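Local coordinates for carboxymuconolactone decarboxylase family protein (Methanocaldococcus jannaschii, PDB 3D7I) that is probably an oxidoreductase of the AhpD-like, all-helical class with peroxiredoxin-type activity, possibly helping this archaeon to detoxify oxygen, at residues I49-V52 with A53-D57; D40-T43 with Q44-A48; L72-T75 with K76-A80. All coordinates share one frame; numbering follows the deposited sequence.

Interaction 1 (I49-V52 with A53-D57); sequences IGIV and ASRCD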
# COMPACT_ATOMS: atom_id res chain seq x y z
N ILE B 49 9.99 -12.18 5.52
CA ILE B 49 9.38 -11.71 6.78
C ILE B 49 9.31 -10.21 6.79
O ILE B 49 8.27 -9.65 7.10
CB ILE B 49 10.14 -12.23 8.03
CG1 ILE B 49 9.98 -13.74 8.18
CG2 ILE B 49 9.60 -11.56 9.34
CD1 ILE B 49 11.04 -14.36 9.08
N GLY B 50 10.42 -9.55 6.44
CA GLY B 50 10.45 -8.09 6.37
C GLY B 50 9.38 -7.51 5.47
O GLY B 50 8.69 -6.55 5.83
N ILE B 51 9.24 -8.08 4.28
CA ILE B 51 8.30 -7.57 3.32
C ILE B 51 6.88 -7.72 3.83
O ILE B 51 6.09 -6.79 3.77
CB ILE B 51 8.45 -8.24 1.94
CG1 ILE B 51 9.78 -7.82 1.29
CG2 ILE B 51 7.27 -7.88 1.00
CD1 ILE B 51 10.20 -8.63 0.07
N VAL B 52 6.53 -8.92 4.28
CA VAL B 52 5.17 -9.20 4.77
C VAL B 52 4.85 -8.36 6.01
O VAL B 52 3.74 -7.83 6.17
CB VAL B 52 5.01 -10.70 5.08
CG1 VAL B 52 3.62 -10.99 5.65
CG2 VAL B 52 5.25 -11.55 3.81
N ALA B 53 5.85 -8.23 6.89
CA ALA B 53 5.65 -7.45 8.11
C ALA B 53 5.48 -5.96 7.82
O ALA B 53 4.93 -5.25 8.66
CB ALA B 53 6.77 -7.68 9.14
N SER B 54 5.93 -5.49 6.66
CA SER B 54 5.82 -4.09 6.29
C SER B 54 4.38 -3.73 5.91
O SER B 54 4.04 -2.56 5.84
CB SER B 54 6.80 -3.72 5.16
OG SER B 54 6.44 -4.23 3.88
N ARG B 55 3.57 -4.77 5.67
CA ARG B 55 2.16 -4.64 5.27
C ARG B 55 1.22 -5.08 6.41
O ARG B 55 1.68 -5.33 7.53
CB ARG B 55 1.95 -5.47 4.01
CG ARG B 55 2.95 -5.08 2.93
CD ARG B 55 2.55 -5.50 1.55
NE ARG B 55 2.67 -6.94 1.42
CZ ARG B 55 3.30 -7.58 0.43
NH1 ARG B 55 3.92 -6.93 -0.56
NH2 ARG B 55 3.32 -8.91 0.46
N CYS B 56 -0.09 -5.15 6.16
CA CYS B 56 -1.04 -5.30 7.28
C CYS B 56 -1.54 -6.71 7.53
O CYS B 56 -2.28 -6.95 8.49
CB CYS B 56 -2.25 -4.37 7.11
SG CYS B 56 -1.84 -2.66 6.69
N ASP B 57 -1.16 -7.66 6.68
CA ASP B 57 -1.74 -8.98 6.79
C ASP B 57 -1.12 -9.71 8.00
O ASP B 57 -0.10 -10.39 7.87
CB ASP B 57 -1.58 -9.77 5.47
CG ASP B 57 -2.39 -11.04 5.43
OD1 ASP B 57 -3.09 -11.33 6.43
OD2 ASP B 57 -2.33 -11.76 4.40

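Interaction 2 (D40-T43 with Q44-A48); sequences DYKT and QKLIA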
# COMPACT_ATOMS: atom_id res chain seq x y z
N ASP B 40 21.55 -17.22 0.66
CA ASP B 40 21.01 -18.52 1.06
C ASP B 40 19.54 -18.41 1.43
O ASP B 40 18.96 -17.34 1.46
CB ASP B 40 21.88 -19.16 2.16
CG ASP B 40 21.88 -18.41 3.47
OD1 ASP B 40 21.00 -17.55 3.75
OD2 ASP B 40 22.80 -18.70 4.26
N TYR B 41 18.92 -19.56 1.64
CA TYR B 41 17.49 -19.62 1.87
C TYR B 41 17.08 -18.88 3.15
O TYR B 41 16.08 -18.16 3.17
CB TYR B 41 17.12 -21.10 2.00
CG TYR B 41 15.66 -21.42 2.13
CD1 TYR B 41 14.70 -20.76 1.37
CD2 TYR B 41 15.24 -22.45 2.98
CE1 TYR B 41 13.36 -21.10 1.48
CE2 TYR B 41 13.91 -22.78 3.09
CZ TYR B 41 12.98 -22.12 2.34
OH TYR B 41 11.65 -22.48 2.44
N LYS B 42 17.86 -19.05 4.20
CA LYS B 42 17.60 -18.30 5.45
C LYS B 42 17.52 -16.79 5.22
O LYS B 42 16.60 -16.14 5.71
CB LYS B 42 18.65 -18.61 6.49
CG LYS B 42 18.47 -17.91 7.84
CD LYS B 42 19.67 -18.20 8.76
CE LYS B 42 19.45 -17.65 10.16
NZ LYS B 42 20.59 -17.99 11.07
N THR B 43 18.49 -16.24 4.50
CA THR B 43 18.51 -14.81 4.21
C THR B 43 17.28 -14.38 3.43
O THR B 43 16.66 -13.37 3.73
CB THR B 43 19.78 -14.39 3.46
OG1 THR B 43 20.92 -14.69 4.27
CG2 THR B 43 19.78 -12.89 3.17
N GLN B 44 16.92 -15.15 2.41
CA GLN B 44 15.73 -14.87 1.65
C GLN B 44 14.44 -14.94 2.48
O GLN B 44 13.55 -14.15 2.26
CB GLN B 44 15.62 -15.80 0.45
CG GLN B 44 16.65 -15.56 -0.60
CD GLN B 44 16.40 -16.44 -1.80
OE1 GLN B 44 16.45 -17.66 -1.67
NE2 GLN B 44 16.16 -15.83 -2.97
N LYS B 45 14.33 -15.91 3.37
CA LYS B 45 13.16 -16.01 4.24
C LYS B 45 13.07 -14.83 5.22
O LYS B 45 11.98 -14.36 5.51
CB LYS B 45 13.15 -17.34 5.00
CG LYS B 45 12.67 -18.46 4.12
CD LYS B 45 11.15 -18.42 3.91
CE LYS B 45 10.73 -19.51 2.92
NZ LYS B 45 9.27 -19.53 2.63
N LEU B 46 14.22 -14.37 5.71
CA LEU B 46 14.27 -13.14 6.54
C LEU B 46 13.78 -11.92 5.77
O LEU B 46 13.02 -11.09 6.29
CB LEU B 46 15.70 -12.91 7.10
CG LEU B 46 16.18 -13.94 8.14
CD1 LEU B 46 17.68 -13.78 8.42
CD2 LEU B 46 15.38 -13.85 9.45
N ILE B 47 14.17 -11.82 4.50
CA ILE B 47 13.67 -10.79 3.62
C ILE B 47 12.15 -10.90 3.45
O ILE B 47 11.45 -9.89 3.51
CB ILE B 47 14.40 -10.85 2.26
CG1 ILE B 47 15.88 -10.46 2.41
CG2 ILE B 47 13.73 -9.92 1.20
CD1 ILE B 47 16.77 -10.92 1.22
N ALA B 48 11.66 -12.13 3.26
CA ALA B 48 10.22 -12.35 3.09
C ALA B 48 9.46 -11.88 4.34
O ALA B 48 8.42 -11.24 4.23
CB ALA B 48 9.93 -13.85 2.78

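Interaction 3 (L72-T75 with K76-A80); sequences LGIT and KEEIA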
# COMPACT_ATOMS: atom_id res chain seq x y z
N LEU B 72 13.32 -23.43 9.27
CA LEU B 72 14.73 -23.02 9.18
C LEU B 72 15.43 -22.82 10.52
O LEU B 72 16.63 -22.55 10.56
CB LEU B 72 14.85 -21.73 8.34
CG LEU B 72 14.36 -21.76 6.89
CD1 LEU B 72 12.83 -21.66 6.80
CD2 LEU B 72 14.98 -20.65 6.06
N GLY B 73 14.72 -22.90 11.63
CA GLY B 73 15.35 -22.63 12.92
C GLY B 73 15.73 -21.16 13.14
O GLY B 73 16.60 -20.84 13.96
N ILE B 74 15.06 -20.26 12.42
CA ILE B 74 15.27 -18.82 12.64
C ILE B 74 14.82 -18.46 14.07
O ILE B 74 13.82 -19.01 14.55
CB ILE B 74 14.56 -18.02 11.52
CG1 ILE B 74 15.41 -18.09 10.23
CG2 ILE B 74 14.29 -16.55 11.96
CD1 ILE B 74 14.73 -17.61 8.96
N THR B 75 15.57 -17.61 14.78
CA THR B 75 15.23 -17.27 16.18
C THR B 75 14.34 -16.04 16.29
O THR B 75 14.27 -15.24 15.37
CB THR B 75 16.46 -17.00 17.05
OG1 THR B 75 17.18 -15.88 16.55
CG2 THR B 75 17.43 -18.31 17.16
N LYS B 76 13.70 -15.86 17.45
CA LYS B 76 12.93 -14.64 17.66
C LYS B 76 13.87 -13.42 17.65
O LYS B 76 13.47 -12.36 17.14
CB LYS B 76 12.13 -14.68 18.95
CG LYS B 76 10.98 -15.69 18.96
CD LYS B 76 10.07 -15.45 20.17
CE LYS B 76 8.73 -16.16 20.03
NZ LYS B 76 7.73 -15.62 21.02
N GLU B 77 15.11 -13.57 18.13
CA GLU B 77 16.09 -12.49 18.09
C GLU B 77 16.44 -12.07 16.65
O GLU B 77 16.56 -10.90 16.34
CB GLU B 77 17.39 -12.88 18.82
CG GLU B 77 18.37 -11.70 18.97
CD GLU B 77 19.65 -12.08 19.72
OE1 GLU B 77 20.11 -13.25 19.58
OE2 GLU B 77 20.18 -11.20 20.45
N GLU B 78 16.58 -13.05 15.76
CA GLU B 78 16.80 -12.74 14.34
C GLU B 78 15.59 -12.03 13.72
O GLU B 78 15.74 -11.06 12.97
CB GLU B 78 17.12 -14.00 13.55
CG GLU B 78 18.48 -14.58 13.89
CD GLU B 78 18.75 -15.96 13.27
OE1 GLU B 78 17.81 -16.77 13.06
OE2 GLU B 78 19.92 -16.22 12.97
N ILE B 79 14.39 -12.52 14.03
CA ILE B 79 13.17 -11.84 13.57
C ILE B 79 13.07 -10.40 14.10
O ILE B 79 12.75 -9.48 13.35
CB ILE B 79 11.87 -12.66 13.86
CG1 ILE B 79 11.92 -14.02 13.15
CG2 ILE B 79 10.64 -11.91 13.34
CD1 ILE B 79 10.84 -14.97 13.60
N ALA B 80 13.43 -10.19 15.36
CA ALA B 80 13.39 -8.86 15.91
C ALA B 80 14.32 -7.92 15.14
O ALA B 80 13.98 -6.78 14.90
CB ALA B 80 13.74 -8.88 17.39
O HOH W 1 18.87 -19.21 13.41
O HOH W 2 19.57 -15.48 17.61

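Interaction 1 (I49-V52 with A53-D57)
The side chains of I51 and R55, one turn apart, run alongside each other where helix 41-53 gives way to the loop that leads into helix 58-72. R55 can be followed outward atom by atom. Its CB sits 3.7 Å from V52 O, on the last helical turn. CG, beside the backbone N (chi1 -54°), comes within 3.7 Å of I51 O, one turn back. A bend at chi3 then turns the guanidinium so that one face meets I51 CG2, a methyl resting 3.6 Å above the plane and displaced toward the rim; NH1 is its nearest atom. The polar end is held across a subunit boundary, NH2 by T89 O and NH1 by S90 OG, both of the second subunit.

The backbone of this stretch illustrates how a helix of this all-helical, AhpD-like fold runs out. A53 N still makes a regular i to i-4 bond to I49 O, 2.8 Å long. One residue later S54 N has only a weak bond to G50 O and also reaches I51 O, while R55 N turns to V52 O at 3.1 Å, three residues back. In one of the two conformers of S54, OG stands between its own N and carbonyl carbon (chi1 73°) and donates to I51 O at 2.6 Å; in that conformer two groups of one serine grip the same oxygen. V52 packs against helix 58-72, and A53 against L83 and V86 of helix 76-90. Past the bend, C56 meets C56 of the third and of the fourth subunit.

Interaction 2 (D40-T43 with Q44-A48)
Q44 N bonds to D40 O at 3.1 Å, nearly straight (167°) and in the carbonyl plane, the first of the regular i to i-4 bonds of helix 41-53. The side chain of the same aspartate closes the start of the helix, its OD1 taking two bonds from T43. T43 N comes to OD1 almost end-on at 2.9 Å, with an N-H...O angle of 162°, while T43 OG1 donates to the same oxygen from above the carboxylate plane. One carboxylate oxygen thus satisfies an amide of the first turn and fixes the threonine hydroxyl. The negative group stands at the N-terminal end, where the helix dipole would probably stabilise it.

Farther out, two long side chains carry their polar ends to partners elsewhere: the fully extended K42 brings NZ to a salt bridge with E78, and Q44 sends NE2 to V33 O of its own chain and to D81 O of the second subunit.

Y41 and K45 make a parallel pair on one flank of the helix. The lysine bends at chi2 (-75°), which lays its methylenes along the tyrosine ring. K45 CG stands over one face, 4.2 Å from the centroid of the Y41 ring, in a CH-pi contact displaced toward the rim. Beyond it K45 CE closes to 3.1 Å from Y41 OH. F34 meets the Y41 ring edge-to-face. Elsewhere on the turn I47 CD1 touches T43 CG2 at 4.1 Å, the two side chains crossing at a slant; I47 goes on to pack against I47 of the second subunit. Together the aspartate, its hydrogen bond from T43 N and the regular turn behind it make a classic Asp N-cap.

Interaction 3 (L72-T75 with K76-A80)
The side chains of T75 and E78 run roughly perpendicular, each bonded to the other's backbone. With chi1 at 62° the T75 hydroxyl is tucked near its main chain, placed to accept E78 N at 3.0 Å. In return E78, extended beyond CG, reaches back past the hydroxyl, and its OE1 accepts T75 N at 2.9 Å. That amide meets the carboxylate on its anti side, 32° out of the plane, along a fairly straight N-H...O path. The reciprocal pair is a capping box, with T75 as the N-cap of helix 76-90; I79 N to T75 O is the first i to i-4 bond behind it.

Water extends the cap both ways: one molecule donates to G73 O and to E78 OE1, and another links T75 OG1 with E77 OE1. OE1 therefore receives both an amide and a water, OE2 being already paired with K42.

I74 also lies across its partners, nearly square to them. Its CG2 touches I79 CG1 at 3.7 Å, and its CA is 3.3 Å from E78 OE1, so OE1 lies close against the backbone of I74 just before the cap. The turn begins at G73, with positive phi after helix 58-72. I74 packs on A68 of that helix, to which its backbone is also hydrogen-bonded, and on L46 of helix 41-53, while I79 reaches M65 and M69 of helix 58-72 and L102 of helix 92-104.

Helix boundaries organise all three contacts: interaction 2 opens helix 41-53, interaction 1 closes it, and interaction 3 opens helix 76-90. Interactions 2 and 3 are the nearest pair, with centres 11 Å apart. They are joined through K42 NZ and E78 OE2, 2.7 Å apart, so that the capping box of one helix is tied to the first turn of the other, and by L72 CD2, which lies 3.6 Å from Y41 CD2. Interactions 1 and 3, about 15 Å apart between centres, meet where I49 CG2 packs on I79 CG2 at 4.1 Å. Interactions 1 and 2 simply adjoin in sequence. Every one of them also borders the second subunit.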